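Local coordinates for ATP phosphoribosyltransferase (Thermotoga maritima, PDB 1USY), which probably catalyses the first step of histidine biosynthesis, condensing ATP with 5-phosphoribose 1-diphosphate to give N'-(5'-phosphoribosyl)-ATP and diphosphate, at residues G[74-79]-G[173-178]; G[1-6]-G[57-62]. One frame throughout, in Å; residues are numbered along the deposited sequence.

Interaction 1. Residues G[74-79]-G[173-178]; sequences SLIQPF and VVVNPV. With HIS (histidine), chain I; HIS (histidine), chain S.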
loop_
_atom_site.group_PDB
_atom_site.type_symbol
_atom_site.label_atom_id
_atom_site.label_comp_id
_atom_site.label_asym_id
_atom_site.label_seq_id
_atom_site.Cartn_x
_atom_site.Cartn_y
_atom_site.Cartn_z
ATOM N N SER G 74 15.956 9.998 23.507
ATOM C CA SER G 74 17.192 9.799 24.227
ATOM C C SER G 74 17.952 11.117 24.327
ATOM O O SER G 74 18.278 11.761 23.317
ATOM C CB SER G 74 18.089 8.757 23.562
ATOM O OG SER G 74 18.627 7.901 24.574
ATOM N N LEU G 75 18.195 11.497 25.568
ATOM C CA LEU G 75 18.982 12.692 25.868
ATOM C C LEU G 75 19.741 12.447 27.180
ATOM O O LEU G 75 19.395 11.569 27.980
ATOM C CB LEU G 75 18.151 14.025 25.910
ATOM C CG LEU G 75 16.842 14.132 26.741
ATOM C CD1 LEU G 75 15.633 14.471 25.857
ATOM C CD2 LEU G 75 16.432 12.887 27.519
ATOM N N ILE G 76 20.770 13.230 27.350
ATOM C CA ILE G 76 21.690 13.117 28.492
ATOM C C ILE G 76 20.966 13.221 29.846
ATOM O O ILE G 76 20.028 13.994 30.032
ATOM C CB ILE G 76 22.746 14.205 28.368
ATOM C CG1 ILE G 76 23.723 13.892 27.220
ATOM C CG2 ILE G 76 23.587 14.365 29.636
ATOM C CD1 ILE G 76 24.300 15.131 26.540
ATOM N N GLN G 77 21.359 12.208 30.717
ATOM C CA GLN G 77 20.762 12.065 32.044
ATOM C C GLN G 77 21.837 11.988 33.141
ATOM O O GLN G 77 22.258 10.922 33.518
ATOM C CB GLN G 77 19.785 10.857 32.101
ATOM C CG GLN G 77 19.721 10.063 30.823
ATOM C CD GLN G 77 18.515 9.100 30.642
ATOM O OE1 GLN G 77 18.107 8.381 31.560
ATOM N NE2 GLN G 77 18.007 9.045 29.426
ATOM N N PRO G 78 22.272 13.128 33.660
ATOM C CA PRO G 78 23.456 13.179 34.559
ATOM C C PRO G 78 23.222 12.580 35.946
ATOM O O PRO G 78 24.072 11.772 36.403
ATOM C CB PRO G 78 23.753 14.666 34.679
ATOM C CG PRO G 78 22.796 15.347 33.776
ATOM C CD PRO G 78 21.678 14.449 33.430
ATOM N N PHE G 79 22.107 12.956 36.596
ATOM C CA PHE G 79 21.768 12.394 37.905
ATOM C C PHE G 79 20.285 12.370 38.122
ATOM O O PHE G 79 19.562 12.921 37.301
ATOM C CB PHE G 79 22.454 13.141 39.051
ATOM C CG PHE G 79 22.348 14.608 38.971
ATOM C CD1 PHE G 79 21.317 15.278 39.626
ATOM C CD2 PHE G 79 23.300 15.355 38.292
ATOM C CE1 PHE G 79 21.207 16.683 39.546
ATOM C CE2 PHE G 79 23.212 16.767 38.233
ATOM C CZ PHE G 79 22.163 17.419 38.840
ATOM N N VAL G 173 17.059 14.363 36.041
ATOM C CA VAL G 173 17.304 15.627 35.339
ATOM C C VAL G 173 17.852 15.248 33.960
ATOM O O VAL G 173 18.645 14.312 33.841
ATOM C CB VAL G 173 18.273 16.552 36.105
ATOM C CG1 VAL G 173 18.689 15.917 37.408
ATOM C CG2 VAL G 173 19.497 16.864 35.297
ATOM N N VAL G 174 17.387 15.925 32.921
ATOM C CA VAL G 174 17.798 15.611 31.548
ATOM C C VAL G 174 18.272 16.875 30.836
ATOM O O VAL G 174 17.806 17.989 31.157
ATOM C CB VAL G 174 16.643 14.936 30.747
ATOM C CG1 VAL G 174 16.140 13.691 31.469
ATOM C CG2 VAL G 174 15.502 15.877 30.590
ATOM N N VAL G 175 19.187 16.706 29.881
ATOM C CA VAL G 175 19.822 17.835 29.222
ATOM C C VAL G 175 19.742 17.597 27.717
ATOM O O VAL G 175 19.838 16.473 27.264
ATOM C CB VAL G 175 21.296 17.929 29.664
ATOM C CG1 VAL G 175 21.991 19.179 29.060
ATOM C CG2 VAL G 175 21.419 17.878 31.232
ATOM N N ASN G 176 19.581 18.670 26.952
ATOM C CA ASN G 176 19.481 18.613 25.520
ATOM C C ASN G 176 20.899 18.405 24.974
ATOM O O ASN G 176 21.740 19.296 25.086
ATOM C CB ASN G 176 18.870 19.933 25.057
ATOM C CG ASN G 176 18.964 20.170 23.534
ATOM O OD1 ASN G 176 18.907 19.264 22.745
ATOM N ND2 ASN G 176 19.023 21.432 23.144
ATOM N N PRO G 177 21.193 17.263 24.365
ATOM C CA PRO G 177 22.577 16.992 23.982
ATOM C C PRO G 177 23.291 18.139 23.242
ATOM O O PRO G 177 24.457 18.348 23.521
ATOM C CB PRO G 177 22.490 15.725 23.115
ATOM C CG PRO G 177 21.256 15.098 23.490
ATOM C CD PRO G 177 20.287 16.176 23.986
ATOM N N VAL G 178 22.651 18.867 22.333
ATOM C CA VAL G 178 23.441 19.860 21.628
ATOM C C VAL G 178 23.794 21.044 22.530
ATOM O O VAL G 178 24.912 21.575 22.495
ATOM C CB VAL G 178 22.951 20.196 20.189
ATOM C CG1 VAL G 178 22.037 19.102 19.633
ATOM C CG2 VAL G 178 22.343 21.566 20.087
HETATM N N HIS I . 26.724 13.869 33.295
HETATM C CA HIS I . 27.471 14.594 34.354
HETATM C C HIS I . 27.741 13.747 35.598
HETATM O O HIS I . 26.832 13.355 36.350
HETATM C CB HIS I . 26.766 15.897 34.778
HETATM C CG HIS I . 27.473 16.618 35.882
HETATM N ND1 HIS I . 27.792 17.956 35.813
HETATM C CD2 HIS I . 27.969 16.172 37.057
HETATM C CE1 HIS I . 28.433 18.306 36.914
HETATM N NE2 HIS I . 28.549 17.240 37.685
HETATM O OXT HIS I . 28.907 13.500 35.896
HETATM N N HIS S . 16.210 5.388 30.029
HETATM C CA HIS S . 16.638 5.608 31.446
HETATM C C HIS S . 17.849 4.738 31.824
HETATM O O HIS S . 17.886 3.520 31.611
HETATM C CB HIS S . 15.451 5.356 32.367
HETATM C CG HIS S . 15.806 4.812 33.714
HETATM N ND1 HIS S . 15.446 5.446 34.880
HETATM C CD2 HIS S . 16.435 3.670 34.087
HETATM C CE1 HIS S . 15.871 4.739 35.913
HETATM N NE2 HIS S . 16.479 3.659 35.460
HETATM O OXT HIS S . 18.851 5.200 32.372
#

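Interaction 2. Residues G[1-6]-G[57-62]; sequences MLKLAI and VADIGF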
loop_
_atom_site.group_PDB
_atom_site.type_symbol
_atom_site.label_atom_id
_atom_site.label_comp_id
_atom_site.label_asym_id
_atom_site.label_seq_id
_atom_site.Cartn_x
_atom_site.Cartn_y
_atom_site.Cartn_z
ATOM N N MET G 1 21.416 31.315 26.931
ATOM C CA MET G 1 21.046 31.391 28.389
ATOM C C MET G 1 20.296 30.099 28.697
ATOM O O MET G 1 19.958 29.332 27.769
ATOM C CB MET G 1 20.176 32.641 28.688
ATOM C CG MET G 1 18.664 32.490 28.352
ATOM S SD MET G 1 17.559 33.209 29.635
ATOM C CE MET G 1 17.986 34.987 29.559
ATOM N N LEU G 2 20.001 29.869 29.973
ATOM C CA LEU G 2 19.417 28.587 30.391
ATOM C C LEU G 2 17.903 28.569 30.423
ATOM O O LEU G 2 17.255 29.286 31.208
ATOM C CB LEU G 2 19.949 28.119 31.744
ATOM C CG LEU G 2 21.264 27.360 31.780
ATOM C CD1 LEU G 2 21.223 26.411 32.950
ATOM C CD2 LEU G 2 21.627 26.631 30.464
ATOM N N LYS G 3 17.357 27.708 29.585
ATOM C CA LYS G 3 15.928 27.475 29.525
ATOM C C LYS G 3 15.651 26.106 30.176
ATOM O O LYS G 3 16.174 25.061 29.745
ATOM C CB LYS G 3 15.475 27.522 28.068
ATOM C CG LYS G 3 15.906 28.818 27.382
ATOM C CD LYS G 3 15.540 28.876 25.898
ATOM C CE LYS G 3 16.072 30.154 25.270
ATOM N NZ LYS G 3 16.334 30.007 23.808
ATOM N N LEU G 4 14.853 26.128 31.236
ATOM C CA LEU G 4 14.444 24.886 31.900
ATOM C C LEU G 4 12.987 24.554 31.608
ATOM O O LEU G 4 12.116 25.429 31.676
ATOM C CB LEU G 4 14.700 24.916 33.414
ATOM C CG LEU G 4 15.980 25.570 33.994
ATOM C CD1 LEU G 4 15.986 25.425 35.508
ATOM C CD2 LEU G 4 17.295 25.074 33.463
ATOM N N ALA G 5 12.751 23.303 31.212
ATOM C CA ALA G 5 11.393 22.778 31.108
ATOM C C ALA G 5 11.011 22.154 32.464
ATOM O O ALA G 5 11.470 21.055 32.810
ATOM C CB ALA G 5 11.291 21.733 30.004
ATOM N N ILE G 6 10.165 22.832 33.231
ATOM C CA ILE G 6 9.755 22.242 34.510
ATOM C C ILE G 6 8.361 21.581 34.541
ATOM O O ILE G 6 7.361 22.160 34.113
ATOM C CB ILE G 6 9.922 23.242 35.622
ATOM C CG1 ILE G 6 11.432 23.529 35.790
ATOM C CG2 ILE G 6 9.298 22.707 36.879
ATOM C CD1 ILE G 6 11.734 24.874 36.248
ATOM N N VAL G 57 14.518 23.429 22.405
ATOM C CA VAL G 57 13.854 24.697 22.730
ATOM C C VAL G 57 13.931 24.954 24.226
ATOM O O VAL G 57 13.684 26.053 24.672
ATOM C CB VAL G 57 12.427 24.772 22.204
ATOM C CG1 VAL G 57 12.388 24.297 20.782
ATOM C CG2 VAL G 57 11.484 23.992 23.065
ATOM N N ALA G 58 14.320 23.926 24.973
ATOM C CA ALA G 58 14.797 24.054 26.343
ATOM C C ALA G 58 16.104 23.245 26.493
ATOM O O ALA G 58 16.265 22.277 25.805
ATOM C CB ALA G 58 13.761 23.557 27.305
ATOM N N ASP G 59 16.998 23.621 27.414
ATOM C CA ASP G 59 18.277 22.928 27.643
ATOM C C ASP G 59 18.290 21.855 28.726
ATOM O O ASP G 59 19.097 20.935 28.673
ATOM C CB ASP G 59 19.318 23.962 28.048
ATOM C CG ASP G 59 19.417 25.073 27.057
ATOM O OD1 ASP G 59 19.861 24.793 25.939
ATOM O OD2 ASP G 59 19.057 26.232 27.292
ATOM N N ILE G 60 17.428 21.999 29.733
ATOM C CA ILE G 60 17.399 21.114 30.900
ATOM C C ILE G 60 15.937 20.923 31.331
ATOM O O ILE G 60 15.134 21.869 31.344
ATOM C CB ILE G 60 18.228 21.719 32.055
ATOM C CG1 ILE G 60 19.619 22.150 31.577
ATOM C CG2 ILE G 60 18.371 20.739 33.225
ATOM C CD1 ILE G 60 20.450 22.850 32.629
ATOM N N GLY G 61 15.586 19.682 31.645
ATOM C CA GLY G 61 14.232 19.320 32.022
ATOM C C GLY G 61 14.293 18.386 33.218
ATOM O O GLY G 61 15.404 18.014 33.662
ATOM N N PHE G 62 13.121 18.007 33.748
ATOM C CA PHE G 62 13.058 16.965 34.786
ATOM C C PHE G 62 12.020 15.927 34.423
ATOM O O PHE G 62 10.872 16.272 34.148
ATOM C CB PHE G 62 12.836 17.608 36.175
ATOM C CG PHE G 62 13.804 18.718 36.456
ATOM C CD1 PHE G 62 13.525 20.016 36.070
ATOM C CD2 PHE G 62 15.036 18.446 37.008
ATOM C CE1 PHE G 62 14.474 21.035 36.255
ATOM C CE2 PHE G 62 15.974 19.451 37.211
ATOM C CZ PHE G 62 15.692 20.754 36.834
#

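Interaction 1. Residues G[74-79]-G[173-178]
Phe-79 and Val-173 meet where the loop 74-79 runs out beside the end of strand 160-175. CG2 of the valine lies over one face of the phenyl ring, while CG1 reaches the ring atom CE1 at 3.4 Å. The phenyl sits there because its CG is placed between the backbone N and the carbonyl carbon (chi1 47°). Val-173 N also hydrogen-bonds to Phe-79 O at 3.2 Å. A second backbone hydrogen bond runs from Val-175 N to Ile-76 O (2.8 Å). Between these two bonds the Pro-78 ring crosses the valines, its CG being 3.8 Å from Val-175 CG2. Farther along, Ile-76 CD1 slides past the Pro-177 ring, and Leu-75 sets CB against Pro-177 CD (3.6 Å) and CD2 against the branched CB of Val-174.

In the fold, akin to type II periplasmic binding proteins, this loop leads from helix 65-70 into strand 80-93, the antiparallel neighbour of strand 160-175. It also borders two histidine sites. Pro-78 lies by one histidine with Tyr-180 and Gln-195. Gln-77 turns away from the strand toward the other, its OE1 3.1 Å from the ligand CA, in a pocket shared with Thr-65, Arg-170 and His-172. Its amide is steadied from within the loop: NE2 donates to Leu-75 O at 3.2 Å, with the acceptor close to the amide plane. A leucine in its place would probably leave Leu-75 O without this donor and put an apolar end against the bound amino acid.

Outside these partners, Leu-194, Gln-195 and Ile-198 of helix 184-198 pack on Phe-79, and Leu-53 and Val-54 of helix 49-54 on Leu-75. A chain of another protein bonds to the Gln-77 backbone.

Interaction 2. Residues G[1-6]-G[57-62]
Leu-4 and Ile-60 form a parallel bridge between strands 2-7 and 60-64, inside the mixed sheet of the protein. Ala-5 N donates to Ile-60 O at 2.8 Å, and the same oxygen receives a CA-H contact from Leu-4. At the other end of the bridge Lys-3 O takes Asp-59 N at 2.9 Å and, more weakly, Ile-60 N.

The Leu-4 and Ile-60 side chains run side by side on one face, CD2 of the leucine 3.8 Å from CB of the isoleucine, and Leu-2 CD1 comes across to Ile-60 CD1; Phe-190 of helix 184-198 packs on all three residues. On the other face Ala-5 CB meets Ala-58 CB at 4.1 Å, under Tyr-52 and Leu-53 of helix 49-54. That helix belongs to the connection from strand 39-44 to strand 60-64, a beta-alpha-beta crossover that passes over strand 2-7, so the first strand of the chain is inserted between the two.

Before the strand proper, Asp-59 replaces a backbone partner with its carboxylate. With CG beside its backbone N (chi1 -54°), OD2 turns to Lys-3 N and accepts it at 3.2 Å through the anti lone pair, in an almost straight bond of 169°. OD2 is also salt-bridged to Lys-183, whose NZ bonds to Met-1 O as well, so this ammonium joins two acceptors that have no bond to each other. Farther up the strands, Ile-6 CG1 touches the edge of the Phe-62 ring at CE1, 4.0 Å away.

How the interactions relate
The centres of the two contacts lie about 10 Å apart, on the same side of the chain's centre. They follow one another along the chain: interaction 2 closes at residue 62, before interaction 1 opens at residue 74, with helix 65-70 in between. Strands 2-7, 60-64 and 160-175 are consecutive in the sheet, the last pair antiparallel, and probable backbone hydrogen bonds join the contacts directly, Val-174 O to Gly-61 N and Asn-176 N to Asp-59 O. Helices 49-54 and 184-198 pack on both. The sheet thus runs on from the parallel pair, through the antiparallel strand 160-175, to the loop that borders both histidine sites.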